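Local coordinates for protein diaminopropionate ammonia-lyase (Escherichia coli, PDB 4D9N) that breaks down both L- and D-2,3-diaminopropionate to pyruvate and ammonia by alpha,beta-elimination, using pyridoxal 5'-phosphate as cofactor, at residues A116-G121 against M166-T171; D189-G194 against P294-W299; L229-G234 against I257-K262. All blocks are in the same frame, centred on the assembly; numbering follows the deposited sequence.

Contact 1 of 3, residues A116-G121 against M166-T171; sequences ATTTDG and MNYDDT. With DSN (D-serine), chain C.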
ATOM      1  N   ALA A 116     -24.657 -28.504   5.157  1.00 44.06           N
ATOM      2  CA  ALA A 116     -23.844 -28.748   3.976  1.00 44.12           C
ATOM      3  C   ALA A 116     -23.883 -27.542   3.047  1.00 43.36           C
ATOM      4  O   ALA A 116     -24.961 -27.028   2.729  1.00 43.12           O
ATOM      5  CB  ALA A 116     -24.319 -30.001   3.255  1.00 44.90           C
ATOM      6  N   THR A 117     -22.706 -27.083   2.627  1.00 42.71           N
ATOM      7  CA  THR A 117     -22.626 -25.971   1.685  1.00 42.06           C
ATOM      8  C   THR A 117     -21.377 -25.995   0.803  1.00 41.82           C
ATOM      9  O   THR A 117     -20.353 -26.582   1.163  1.00 42.05           O
ATOM     10  CB  THR A 117     -22.778 -24.600   2.391  1.00 41.69           C
ATOM     11  OG1 THR A 117     -23.331 -23.647   1.473  1.00 41.66           O
ATOM     12  CG2 THR A 117     -21.445 -24.084   2.925  1.00 40.99           C
ATOM     13  N   THR A 118     -21.495 -25.366  -0.364  1.00 41.39           N
ATOM     14  CA  THR A 118     -20.394 -25.193  -1.300  1.00 41.26           C
ATOM     15  C   THR A 118     -19.966 -23.733  -1.273  1.00 40.34           C
ATOM     16  O   THR A 118     -20.806 -22.832  -1.337  1.00 40.00           O
ATOM     17  CB  THR A 118     -20.806 -25.582  -2.737  1.00 41.85           C
ATOM     18  OG1 THR A 118     -21.273 -26.932  -2.752  1.00 43.00           O
ATOM     19  CG2 THR A 118     -19.634 -25.460  -3.701  1.00 42.06           C
ATOM     20  N   THR A 119     -18.659 -23.507  -1.175  1.00 39.89           N
ATOM     21  CA  THR A 119     -18.112 -22.156  -1.154  1.00 39.11           C
ATOM     22  C   THR A 119     -16.786 -22.072  -1.895  1.00 39.16           C
ATOM     23  O   THR A 119     -16.096 -23.078  -2.072  1.00 40.13           O
ATOM     24  CB  THR A 119     -17.916 -21.645   0.290  1.00 38.55           C
ATOM     25  OG1 THR A 119     -17.745 -20.223   0.279  1.00 38.24           O
ATOM     26  CG2 THR A 119     -16.696 -22.294   0.951  1.00 38.76           C
ATOM     27  N   ASP A 120     -16.443 -20.866  -2.334  1.00 38.58           N
ATOM     28  CA  ASP A 120     -15.099 -20.584  -2.816  1.00 38.33           C
ATOM     29  C   ASP A 120     -14.338 -19.756  -1.776  1.00 37.34           C
ATOM     30  O   ASP A 120     -13.238 -19.263  -2.045  1.00 37.12           O
ATOM     31  CB  ASP A 120     -15.126 -19.896  -4.193  1.00 38.88           C
ATOM     32  CG  ASP A 120     -15.973 -18.633  -4.211  1.00 39.27           C
ATOM     33  OD1 ASP A 120     -16.449 -18.256  -5.307  1.00 40.00           O
ATOM     34  OD2 ASP A 120     -16.171 -18.015  -3.142  1.00 39.55           O
ATOM     35  N   GLY A 121     -14.930 -19.616  -0.586  1.00 36.32           N
ATOM     36  CA  GLY A 121     -14.280 -18.897   0.506  1.00 35.33           C
ATOM     37  C   GLY A 121     -15.122 -18.492   1.706  1.00 34.47           C
ATOM     38  O   GLY A 121     -15.215 -19.234   2.686  1.00 34.79           O
ATOM     39  N   MET A 166     -13.835 -30.661  -9.525  1.00 60.37           N
ATOM     40  CA  MET A 166     -14.853 -30.059 -10.380  1.00 60.75           C
ATOM     41  C   MET A 166     -14.924 -28.555 -10.134  1.00 58.69           C
ATOM     42  O   MET A 166     -14.387 -28.060  -9.143  1.00 56.94           O
ATOM     43  CB  MET A 166     -16.222 -30.690 -10.107  1.00 61.14           C
ATOM     44  CG  MET A 166     -16.326 -32.165 -10.460  1.00 63.70           C
ATOM     45  SD  MET A 166     -17.950 -32.870 -10.107  1.00 64.24           S
ATOM     46  CE  MET A 166     -17.913 -32.958  -8.318  1.00 62.14           C
ATOM     47  N   ASN A 167     -15.583 -27.833 -11.038  1.00 59.16           N
ATOM     48  CA  ASN A 167     -15.816 -26.399 -10.862  1.00 57.85           C
ATOM     49  C   ASN A 167     -16.914 -26.135  -9.833  1.00 56.40           C
ATOM     50  O   ASN A 167     -17.566 -27.072  -9.370  1.00 56.74           O
ATOM     51  CB  ASN A 167     -16.151 -25.729 -12.201  1.00 59.15           C
ATOM     52  CG  ASN A 167     -17.368 -26.335 -12.878  1.00 60.89           C
ATOM     53  OD1 ASN A 167     -18.401 -26.571 -12.248  1.00 60.38           O
ATOM     54  ND2 ASN A 167     -17.255 -26.575 -14.180  1.00 63.22           N
ATOM     55  N   TYR A 168     -17.119 -24.861  -9.495  1.00 55.11           N
ATOM     56  CA  TYR A 168     -18.115 -24.457  -8.495  1.00 53.93           C
ATOM     57  C   TYR A 168     -19.493 -25.085  -8.725  1.00 54.78           C
ATOM     58  O   TYR A 168     -20.029 -25.749  -7.834  1.00 53.87           O
ATOM     59  CB  TYR A 168     -18.228 -22.926  -8.419  1.00 53.23           C
ATOM     60  CG  TYR A 168     -19.208 -22.438  -7.368  1.00 52.56           C
ATOM     61  CD1 TYR A 168     -18.811 -22.269  -6.040  1.00 51.36           C
ATOM     62  CD2 TYR A 168     -20.535 -22.152  -7.701  1.00 53.10           C
ATOM     63  CE1 TYR A 168     -19.706 -21.829  -5.076  1.00 50.71           C
ATOM     64  CE2 TYR A 168     -21.437 -21.714  -6.744  1.00 52.42           C
ATOM     65  CZ  TYR A 168     -21.018 -21.555  -5.433  1.00 51.28           C
ATOM     66  OH  TYR A 168     -21.908 -21.117  -4.481  1.00 50.67           O
ATOM     67  N   ASP A 169     -20.046 -24.878  -9.920  1.00 56.08           N
ATOM     68  CA  ASP A 169     -21.394 -25.345 -10.266  1.00 57.10           C
ATOM     69  C   ASP A 169     -21.562 -26.855 -10.088  1.00 57.81           C
ATOM     70  O   ASP A 169     -22.564 -27.310  -9.533  1.00 57.54           O
ATOM     71  CB  ASP A 169     -21.759 -24.935 -11.698  1.00 59.04           C
ATOM     72  CG  ASP A 169     -21.689 -23.430 -11.913  1.00 58.68           C
ATOM     73  OD1 ASP A 169     -22.424 -22.689 -11.226  1.00 57.61           O
ATOM     74  OD2 ASP A 169     -20.898 -22.991 -12.775  1.00 59.71           O
ATOM     75  N   ASP A 170     -20.571 -27.616 -10.549  1.00 58.78           N
ATOM     76  CA  ASP A 170     -20.579 -29.075 -10.435  1.00 59.74           C
ATOM     77  C   ASP A 170     -20.349 -29.554  -8.998  1.00 58.14           C
ATOM     78  O   ASP A 170     -20.749 -30.663  -8.639  1.00 58.91           O
ATOM     79  CB  ASP A 170     -19.537 -29.694 -11.374  1.00 61.57           C
ATOM     80  CG  ASP A 170     -19.880 -29.503 -12.844  1.00 63.40           C
ATOM     81  OD1 ASP A 170     -21.044 -29.741 -13.235  1.00 64.04           O
ATOM     82  OD2 ASP A 170     -18.972 -29.128 -13.617  1.00 64.16           O
ATOM     83  N   THR A 171     -19.701 -28.718  -8.190  1.00 56.01           N
ATOM     84  CA  THR A 171     -19.461 -29.023  -6.779  1.00 54.79           C
ATOM     85  C   THR A 171     -20.742 -28.835  -5.960  1.00 53.93           C
ATOM     86  O   THR A 171     -20.995 -29.585  -5.013  1.00 53.62           O
ATOM     87  CB  THR A 171     -18.316 -28.162  -6.197  1.00 53.13           C
ATOM     88  OG1 THR A 171     -17.184 -28.212  -7.075  1.00 53.98           O
ATOM     89  CG2 THR A 171     -17.892 -28.667  -4.824  1.00 51.89           C
TER
HETATM   90  N   DSN C 401     -20.947 -16.407  -2.534  1.00 36.17           N
HETATM   91  CA  DSN C 401     -19.637 -17.000  -2.927  1.00 36.77           C
HETATM   92  C   DSN C 401     -18.983 -17.648  -1.727  1.00 35.88           C
HETATM   93  O   DSN C 401     -18.942 -18.869  -1.569  1.00 34.37           O
HETATM   94  OXT DSN C 401     -18.459 -16.962  -0.848  1.00 36.07           O
HETATM   95  CB  DSN C 401     -19.887 -17.982  -4.074  1.00 37.54           C
HETATM   96  OG  DSN C 401     -19.297 -17.478  -5.281  1.00 37.74           O

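Contact 2 of 3, residues D189-G194 against P294-W299; sequences DTAWEG and PNPLGW. With DSN (D-serine), chain C.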
ATOM      1  N   ASP A 189     -26.168 -19.719  -0.206  1.00 40.66           N
ATOM      2  CA  ASP A 189     -26.461 -18.289  -0.265  1.00 40.31           C
ATOM      3  C   ASP A 189     -27.125 -17.873  -1.581  1.00 40.74           C
ATOM      4  O   ASP A 189     -27.048 -16.709  -1.987  1.00 40.95           O
ATOM      5  CB  ASP A 189     -25.195 -17.456   0.012  1.00 40.04           C
ATOM      6  CG  ASP A 189     -24.048 -17.772  -0.944  1.00 40.60           C
ATOM      7  OD1 ASP A 189     -24.028 -18.867  -1.547  1.00 41.62           O
ATOM      8  OD2 ASP A 189     -23.152 -16.917  -1.087  1.00 40.73           O
ATOM      9  N   THR A 190     -27.775 -18.830  -2.241  1.00 41.04           N
ATOM     10  CA  THR A 190     -28.535 -18.557  -3.462  1.00 41.75           C
ATOM     11  C   THR A 190     -29.864 -19.320  -3.491  1.00 42.50           C
ATOM     12  O   THR A 190     -30.025 -20.334  -2.806  1.00 42.32           O
ATOM     13  CB  THR A 190     -27.710 -18.824  -4.745  1.00 42.33           C
ATOM     14  OG1 THR A 190     -28.413 -18.308  -5.884  1.00 43.28           O
ATOM     15  CG2 THR A 190     -27.441 -20.317  -4.941  1.00 42.88           C
ATOM     16  N   ALA A 191     -30.809 -18.823  -4.288  1.00 43.14           N
ATOM     17  CA  ALA A 191     -32.153 -19.385  -4.330  1.00 44.06           C
ATOM     18  C   ALA A 191     -32.462 -20.111  -5.635  1.00 45.75           C
ATOM     19  O   ALA A 191     -31.918 -19.782  -6.691  1.00 46.72           O
ATOM     20  CB  ALA A 191     -33.187 -18.300  -4.071  1.00 43.93           C
ATOM     21  N   TRP A 192     -33.328 -21.114  -5.537  1.00 46.47           N
ATOM     22  CA  TRP A 192     -33.920 -21.770  -6.701  1.00 48.31           C
ATOM     23  C   TRP A 192     -35.283 -22.290  -6.332  1.00 49.18           C
ATOM     24  O   TRP A 192     -35.682 -22.201  -5.167  1.00 48.42           O
ATOM     25  CB  TRP A 192     -33.017 -22.885  -7.235  1.00 48.75           C
ATOM     26  CG  TRP A 192     -32.643 -23.938  -6.218  1.00 48.07           C
ATOM     27  CD1 TRP A 192     -33.295 -25.144  -5.962  1.00 48.76           C
ATOM     28  CD2 TRP A 192     -31.504 -23.920  -5.288  1.00 46.53           C
ATOM     29  NE1 TRP A 192     -32.660 -25.845  -4.970  1.00 47.85           N
ATOM     30  CE2 TRP A 192     -31.579 -25.172  -4.522  1.00 46.66           C
ATOM     31  CE3 TRP A 192     -30.469 -23.025  -5.023  1.00 45.24           C
ATOM     32  CZ2 TRP A 192     -30.653 -25.490  -3.539  1.00 45.66           C
ATOM     33  CZ3 TRP A 192     -29.538 -23.360  -4.031  1.00 44.21           C
ATOM     34  CH2 TRP A 192     -29.629 -24.563  -3.309  1.00 44.57           C
ATOM     35  N   GLU A 193     -36.011 -22.820  -7.314  1.00 51.04           N
ATOM     36  CA  GLU A 193     -37.345 -23.383  -7.081  1.00 51.94           C
ATOM     37  C   GLU A 193     -37.321 -24.466  -6.006  1.00 51.28           C
ATOM     38  O   GLU A 193     -36.701 -25.517  -6.179  1.00 51.99           O
ATOM     39  CB  GLU A 193     -37.937 -23.946  -8.375  1.00 54.29           C
ATOM     40  CG  GLU A 193     -38.495 -22.898  -9.324  1.00 55.44           C
ATOM     41  CD  GLU A 193     -39.369 -23.499 -10.410  1.00 57.95           C
ATOM     42  OE1 GLU A 193     -40.102 -24.469 -10.121  1.00 58.73           O
ATOM     43  OE2 GLU A 193     -39.329 -22.997 -11.553  1.00 59.38           O
ATOM     44  N   GLY A 194     -37.996 -24.191  -4.895  1.00 50.27           N
ATOM     45  CA  GLY A 194     -38.040 -25.116  -3.767  1.00 49.35           C
ATOM     46  C   GLY A 194     -36.980 -24.840  -2.718  1.00 47.28           C
ATOM     47  O   GLY A 194     -36.745 -25.670  -1.836  1.00 47.22           O
ATOM     48  N   PRO A 294     -28.040 -16.011 -11.709  1.00 54.92           N
ATOM     49  CA  PRO A 294     -28.396 -15.006 -10.702  1.00 51.95           C
ATOM     50  C   PRO A 294     -29.351 -15.519  -9.626  1.00 51.63           C
ATOM     51  O   PRO A 294     -30.151 -16.424  -9.876  1.00 53.53           O
ATOM     52  CB  PRO A 294     -29.089 -13.905 -11.519  1.00 51.68           C
ATOM     53  CG  PRO A 294     -28.657 -14.127 -12.926  1.00 53.60           C
ATOM     54  CD  PRO A 294     -28.478 -15.607 -13.057  1.00 56.01           C
ATOM     55  N   ASN A 295     -29.249 -14.929  -8.439  1.00 49.09           N
ATOM     56  CA  ASN A 295     -30.137 -15.216  -7.324  1.00 48.64           C
ATOM     57  C   ASN A 295     -31.488 -14.524  -7.540  1.00 48.22           C
ATOM     58  O   ASN A 295     -31.554 -13.296  -7.532  1.00 46.60           O
ATOM     59  CB  ASN A 295     -29.483 -14.724  -6.027  1.00 46.73           C
ATOM     60  CG  ASN A 295     -30.154 -15.258  -4.778  1.00 47.26           C
ATOM     61  OD1 ASN A 295     -31.369 -15.458  -4.732  1.00 48.34           O
ATOM     62  ND2 ASN A 295     -29.358 -15.470  -3.739  1.00 46.87           N
ATOM     63  N   PRO A 296     -32.567 -15.313  -7.735  1.00 49.97           N
ATOM     64  CA  PRO A 296     -33.911 -14.795  -8.029  1.00 50.30           C
ATOM     65  C   PRO A 296     -34.408 -13.747  -7.032  1.00 48.68           C
ATOM     66  O   PRO A 296     -34.985 -12.739  -7.445  1.00 48.30           O
ATOM     67  CB  PRO A 296     -34.790 -16.047  -7.960  1.00 52.66           C
ATOM     68  CG  PRO A 296     -33.868 -17.166  -8.286  1.00 53.95           C
ATOM     69  CD  PRO A 296     -32.561 -16.786  -7.659  1.00 52.12           C
ATOM     70  N   LEU A 297     -34.180 -13.985  -5.739  1.00 47.88           N
ATOM     71  CA  LEU A 297     -34.599 -13.055  -4.690  1.00 46.74           C
ATOM     72  C   LEU A 297     -33.810 -11.750  -4.761  1.00 44.99           C
ATOM     73  O   LEU A 297     -34.364 -10.671  -4.534  1.00 44.66           O
ATOM     74  CB  LEU A 297     -34.441 -13.688  -3.301  1.00 46.85           C
ATOM     75  CG  LEU A 297     -35.146 -15.007  -2.958  1.00 48.91           C
ATOM     76  CD1 LEU A 297     -34.558 -15.593  -1.683  1.00 48.84           C
ATOM     77  CD2 LEU A 297     -36.653 -14.828  -2.823  1.00 50.22           C
ATOM     78  N   GLY A 298     -32.520 -11.861  -5.073  1.00 44.03           N
ATOM     79  CA  GLY A 298     -31.661 -10.700  -5.273  1.00 42.64           C
ATOM     80  C   GLY A 298     -31.973  -9.994  -6.579  1.00 43.28           C
ATOM     81  O   GLY A 298     -32.030  -8.766  -6.633  1.00 42.48           O
ATOM     82  N   TRP A 299     -32.192 -10.784  -7.628  1.00 45.02           N
ATOM     83  CA  TRP A 299     -32.512 -10.272  -8.959  1.00 46.40           C
ATOM     84  C   TRP A 299     -33.756  -9.422  -8.982  1.00 47.24           C
ATOM     85  O   TRP A 299     -33.807  -8.414  -9.688  1.00 47.46           O
ATOM     86  CB  TRP A 299     -32.622 -11.423  -9.960  1.00 48.29           C
ATOM     87  CG  TRP A 299     -33.211 -11.033 -11.295  1.00 49.73           C
ATOM     88  CD1 TRP A 299     -34.397 -11.490 -11.864  1.00 51.86           C
ATOM     89  CD2 TRP A 299     -32.665 -10.077 -12.270  1.00 49.64           C
ATOM     90  NE1 TRP A 299     -34.612 -10.907 -13.087  1.00 52.87           N
ATOM     91  CE2 TRP A 299     -33.614 -10.050 -13.391  1.00 51.71           C
ATOM     92  CE3 TRP A 299     -31.529  -9.274 -12.327  1.00 48.48           C
ATOM     93  CZ2 TRP A 299     -33.412  -9.248 -14.505  1.00 52.35           C
ATOM     94  CZ3 TRP A 299     -31.338  -8.469 -13.456  1.00 49.16           C
ATOM     95  CH2 TRP A 299     -32.260  -8.457 -14.517  1.00 51.27           C
TER
HETATM   96  N   DSN C 401     -20.947 -16.407  -2.534  1.00 36.17           N
HETATM   97  CA  DSN C 401     -19.637 -17.000  -2.927  1.00 36.77           C
HETATM   98  C   DSN C 401     -18.983 -17.648  -1.727  1.00 35.88           C
HETATM   99  O   DSN C 401     -18.942 -18.869  -1.569  1.00 34.37           O
HETATM  100  OXT DSN C 401     -18.459 -16.962  -0.848  1.00 36.07           O
HETATM  101  CB  DSN C 401     -19.887 -17.982  -4.074  1.00 37.54           C
HETATM  102  OG  DSN C 401     -19.297 -17.478  -5.281  1.00 37.74           O

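Contact 3 of 3, residues L229-G234 against I257-K262; sequences LQAGVG and IVEPDK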
ATOM      1  N   LEU A 229     -22.115  -1.702  -5.414  1.00 38.18           N
ATOM      2  CA  LEU A 229     -22.283  -3.005  -4.784  1.00 36.95           C
ATOM      3  C   LEU A 229     -21.769  -4.109  -5.699  1.00 36.91           C
ATOM      4  O   LEU A 229     -22.324  -4.337  -6.780  1.00 37.67           O
ATOM      5  CB  LEU A 229     -23.760  -3.244  -4.442  1.00 36.85           C
ATOM      6  CG  LEU A 229     -24.476  -2.259  -3.511  1.00 37.01           C
ATOM      7  CD1 LEU A 229     -25.982  -2.459  -3.583  1.00 37.50           C
ATOM      8  CD2 LEU A 229     -23.984  -2.389  -2.078  1.00 36.07           C
ATOM      9  N   GLN A 230     -20.700  -4.781  -5.276  1.00 36.14           N
ATOM     10  CA  GLN A 230     -20.183  -5.932  -6.018  1.00 36.32           C
ATOM     11  C   GLN A 230     -21.156  -7.100  -5.900  1.00 36.35           C
ATOM     12  O   GLN A 230     -21.657  -7.387  -4.810  1.00 35.88           O
ATOM     13  CB  GLN A 230     -18.772  -6.333  -5.557  1.00 35.35           C
ATOM     14  CG  GLN A 230     -18.589  -6.579  -4.062  1.00 34.28           C
ATOM     15  CD  GLN A 230     -18.266  -5.314  -3.292  1.00 34.25           C
ATOM     16  OE1 GLN A 230     -19.119  -4.441  -3.114  1.00 34.59           O
ATOM     17  NE2 GLN A 230     -17.025  -5.208  -2.827  1.00 33.87           N
ATOM     18  N   ALA A 231     -21.432  -7.762  -7.022  1.00 37.42           N
ATOM     19  CA  ALA A 231     -22.430  -8.832  -7.036  1.00 37.84           C
ATOM     20  C   ALA A 231     -21.954 -10.128  -7.691  1.00 38.29           C
ATOM     21  O   ALA A 231     -21.548 -10.141  -8.854  1.00 39.25           O
ATOM     22  CB  ALA A 231     -23.717  -8.345  -7.680  1.00 38.80           C
ATOM     23  N   GLY A 232     -22.002 -11.210  -6.917  1.00 37.93           N
ATOM     24  CA  GLY A 232     -21.748 -12.557  -7.421  1.00 38.43           C
ATOM     25  C   GLY A 232     -23.043 -13.125  -7.960  1.00 39.42           C
ATOM     26  O   GLY A 232     -23.297 -13.052  -9.162  1.00 40.90           O
ATOM     27  N   VAL A 233     -23.864 -13.684  -7.071  1.00 38.88           N
ATOM     28  CA  VAL A 233     -25.223 -14.112  -7.438  1.00 39.78           C
ATOM     29  C   VAL A 233     -26.238 -12.986  -7.232  1.00 39.70           C
ATOM     30  O   VAL A 233     -27.298 -12.978  -7.859  1.00 40.97           O
ATOM     31  CB  VAL A 233     -25.691 -15.391  -6.691  1.00 39.60           C
ATOM     32  CG1 VAL A 233     -24.829 -16.591  -7.070  1.00 39.99           C
ATOM     33  CG2 VAL A 233     -25.721 -15.183  -5.179  1.00 38.32           C
ATOM     34  N   GLY A 234     -25.903 -12.043  -6.352  1.00 38.52           N
ATOM     35  CA  GLY A 234     -26.751 -10.887  -6.076  1.00 38.43           C
ATOM     36  C   GLY A 234     -27.447 -10.925  -4.729  1.00 37.40           C
ATOM     37  O   GLY A 234     -28.371 -10.145  -4.483  1.00 37.79           O
ATOM     38  N   ILE A 257     -24.229  -1.750  -9.772  1.00 38.92           N
ATOM     39  CA  ILE A 257     -23.860  -3.138  -9.511  1.00 38.04           C
ATOM     40  C   ILE A 257     -22.641  -3.512 -10.353  1.00 38.54           C
ATOM     41  O   ILE A 257     -22.644  -3.350 -11.575  1.00 39.97           O
ATOM     42  CB  ILE A 257     -25.057  -4.102  -9.717  1.00 38.42           C
ATOM     43  CG1 ILE A 257     -25.970  -4.096  -8.485  1.00 37.59           C
ATOM     44  CG2 ILE A 257     -24.591  -5.530  -9.968  1.00 38.53           C
ATOM     45  CD1 ILE A 257     -26.829  -2.861  -8.318  1.00 38.02           C
ATOM     46  N   VAL A 258     -21.606  -4.004  -9.677  1.00 37.62           N
ATOM     47  CA  VAL A 258     -20.304  -4.239 -10.291  1.00 38.26           C
ATOM     48  C   VAL A 258     -19.997  -5.732 -10.389  1.00 39.03           C
ATOM     49  O   VAL A 258     -20.082  -6.460  -9.393  1.00 38.30           O
ATOM     50  CB  VAL A 258     -19.185  -3.517  -9.499  1.00 37.26           C
ATOM     51  CG1 VAL A 258     -17.811  -3.821 -10.082  1.00 37.65           C
ATOM     52  CG2 VAL A 258     -19.436  -2.014  -9.465  1.00 37.08           C
ATOM     53  N   GLU A 259     -19.636  -6.176 -11.594  1.00 40.91           N
ATOM     54  CA  GLU A 259     -19.302  -7.578 -11.851  1.00 42.31           C
ATOM     55  C   GLU A 259     -18.082  -7.731 -12.761  1.00 44.14           C
ATOM     56  O   GLU A 259     -17.873  -6.909 -13.654  1.00 45.00           O
ATOM     57  CB  GLU A 259     -20.487  -8.303 -12.492  1.00 43.39           C
ATOM     58  CG  GLU A 259     -21.629  -8.623 -11.545  1.00 42.40           C
ATOM     59  CD  GLU A 259     -22.751  -9.385 -12.220  1.00 43.95           C
ATOM     60  OE1 GLU A 259     -23.141 -10.447 -11.692  1.00 44.32           O
ATOM     61  OE2 GLU A 259     -23.240  -8.926 -13.279  1.00 44.98           O
ATOM     62  N   PRO A 260     -17.275  -8.788 -12.538  1.00 45.18           N
ATOM     63  CA  PRO A 260     -16.219  -9.155 -13.484  1.00 47.62           C
ATOM     64  C   PRO A 260     -16.827  -9.677 -14.782  1.00 50.03           C
ATOM     65  O   PRO A 260     -17.857 -10.355 -14.750  1.00 50.29           O
ATOM     66  CB  PRO A 260     -15.462 -10.272 -12.758  1.00 48.18           C
ATOM     67  CG  PRO A 260     -16.434 -10.821 -11.770  1.00 46.86           C
ATOM     68  CD  PRO A 260     -17.264  -9.650 -11.340  1.00 44.59           C
ATOM     69  N   ASP A 261     -16.192  -9.367 -15.910  1.00 52.30           N
ATOM     70  CA  ASP A 261     -16.780  -9.640 -17.227  1.00 54.94           C
ATOM     71  C   ASP A 261     -16.820 -11.122 -17.632  1.00 57.38           C
ATOM     72  O   ASP A 261     -17.482 -11.480 -18.612  1.00 59.24           O
ATOM     73  CB  ASP A 261     -16.100  -8.790 -18.312  1.00 56.86           C
ATOM     74  CG  ASP A 261     -14.695  -9.262 -18.643  1.00 58.92           C
ATOM     75  OD1 ASP A 261     -13.891  -9.491 -17.714  1.00 58.07           O
ATOM     76  OD2 ASP A 261     -14.391  -9.389 -19.849  1.00 61.99           O
ATOM     77  N   LYS A 262     -16.120 -11.972 -16.881  1.00 57.67           N
ATOM     78  CA  LYS A 262     -16.101 -13.414 -17.150  1.00 60.27           C
ATOM     79  C   LYS A 262     -17.292 -14.148 -16.522  1.00 59.55           C
ATOM     80  O   LYS A 262     -17.625 -15.261 -16.934  1.00 61.73           O
ATOM     81  CB  LYS A 262     -14.780 -14.038 -16.688  1.00 61.40           C
TER

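Contact 1 of 3, residues A116-G121 against M166-T171
Thr118 packs against Tyr168 and Thr171, where the end of strand 114-118 meets the first turn of helix 168-182. The packing is apolar. The methyl carbon Thr118 CG2 lies 3.8 Å from Thr171 CG2, a methyl-to-methyl contact. The same Thr118 CG2 comes obliquely to the Tyr168 ring, 3.9 Å from CE1. Thr119 brings backbone to the edge of that ring: its CA sits near the ring plane, 4.2 Å from Tyr168 CE1. Tyr168 has CG anti to its backbone N (chi1 -178°), which extends the ring past Thr118 to the ligand. There Tyr168 OH lies 3.8 Å from CB of the bound D-serine.

The polar groups are served separately. Thr118 OG1 is hydrogen-bonded to Thr175 OG1, one turn beyond Thr171 on helix 168-182. Thr171 OG1 gives a short bond of 2.6 Å to Asn167 O, from above the carbonyl plane. That carbonyl also accepts from Thr171 N. Asn167 is the N-cap of the helix, and its OD1 receives the N-H of Asp170.

The ligand bonds come from the residues that follow the strand. Thr119 OG1 donates to D-serine O at 2.6 Å and accepts from Gly121 N, forming an ST turn that fixes the hydroxyl. Asp120 N adds a longer bond to the same D-serine O, 3.3 Å with an angle of 157° at the hydrogen. D-serine OG donates to Asp120 OD1 at 3.0 Å. Asp120 is inferred to be the proton acceptor for the L-isomer.

A loop between strand 114-118 and helix 122-133 that holds the substrate carboxylate is characteristic of fold-type II pyridoxal phosphate enzymes.

Contact 2 of 3, residues D189-G194 against P294-W299
The flat amide of Asn295 meets residues 189-191 with both of its ends, OD1 at Ala191 and ND2 at Asp189 and Thr190. The other flat group is the indole of Trp192, a residue whose CB points away from segment 294-299. Thr190 CG2 lies at the edge of the indole, in its plane and 3.8 Å from CZ3. The indole also stacks with the ring of Tyr195.

A chi1 of -166° swings the Asn295 amide out opposite its own backbone N, alongside the loop. The side chains of Thr190 and Asn295 run past each other in opposite directions. OD1 accepts a weak bond from Ala191 N, 3.4 Å long with an angle of 131°. It accepts a second weak bond from Leu297 N at 3.3 Å, which caps helix 296-305. ND2 comes within 3.2 Å of Asp189 O.

The apolar part centres on Ala191. Its CB touches Leu297 CD1 at 3.9 Å and also meets Pro296 CD. The proline ring closes over the backbone as well, with CD 3.2 Å from Ala191 O.

Asp189 faces the ligand. Its OD2 takes a 2.7 Å hydrogen bond from D-serine N, and Tyr206 of helix 197-219 packs on its side chain.

One amide oxygen thus serves two N-H groups, the loop's and the helix's, but both bonds are bent and weak. The bond at Asp189 is consistent with an acidic side chain recognising the amino group of the bound amino acid.

Contact 3 of 3, residues L229-G234 against I257-K262
Leu229 pairs with Ile257 and Gln230 with Val258 as neighbouring parallel strands, joined by two nearly straight hydrogen bonds. Val258 N donates to Leu229 O at 3.0 Å (166°), and Ala231 N donates to Val258 O at 3.0 Å (162°). Each carbonyl also receives a CA-H contact: Ile257 CA lies 3.4 Å from Leu229 O, and Gln230 CA lies 3.4 Å from Val258 O.

Leu229 and Ile257 share one face of the sheet. Just past the paired residues, Ala231 CB touches Ile257 CG2 at 3.7 Å. Gln230 and Val258 share the other face. The Gln230 chain bends at its second torsion (chi2 -87°), and its NE2 donates to the carbonyls of Ile374 and Ser339.

Glu259 reaches back to the first strand. Its CG packs against the carbonyl of Ala231, 3.1 Å from the oxygen. Its OE1 is 3.3 Å from the same Ala231 O, but both are acceptors and form no bond. The carboxylate instead takes N-H groups at the start of helix 265-272, OE1 from Ile266 N and OE2 from Tyr267 N, and this helix end would be expected to steady its negative charge.

Beyond Ala231 the chain turns into a glycine loop, where Gly232 N and Gly234 N both bond to phosphate oxygen OP1 of the cofactor carried on Lys77.

The two strands belong to a beta-alpha-beta unit whose connecting helix, 235-248, packs on Leu229, while helix 338-351 packs on Gln230 and Val258. Strand 308-312 flanks 254-260, and strand 370-375 flanks 226-230.

Contacts 1 and 2 meet at the bound D-serine, holding its carboxylate and hydroxyl from one part and its amino group from the other. They also touch directly, Tyr168 OH lying 4.3 Å from Asp189 OD1. Contact 3 does not bond to the D-serine, but its Gly232 CA lies about 6 Å from the nearest D-serine atom, which puts it on the cofactor side of the site and contacts 1 and 2 on the substrate side. Contacts 2 and 3 are joined by a probable hydrogen bond of 2.8 Å between Asn295 N and Val233 O. Contact 3 is nested in the chain between the segments of contact 2. The centres are 15 to 18 Å apart.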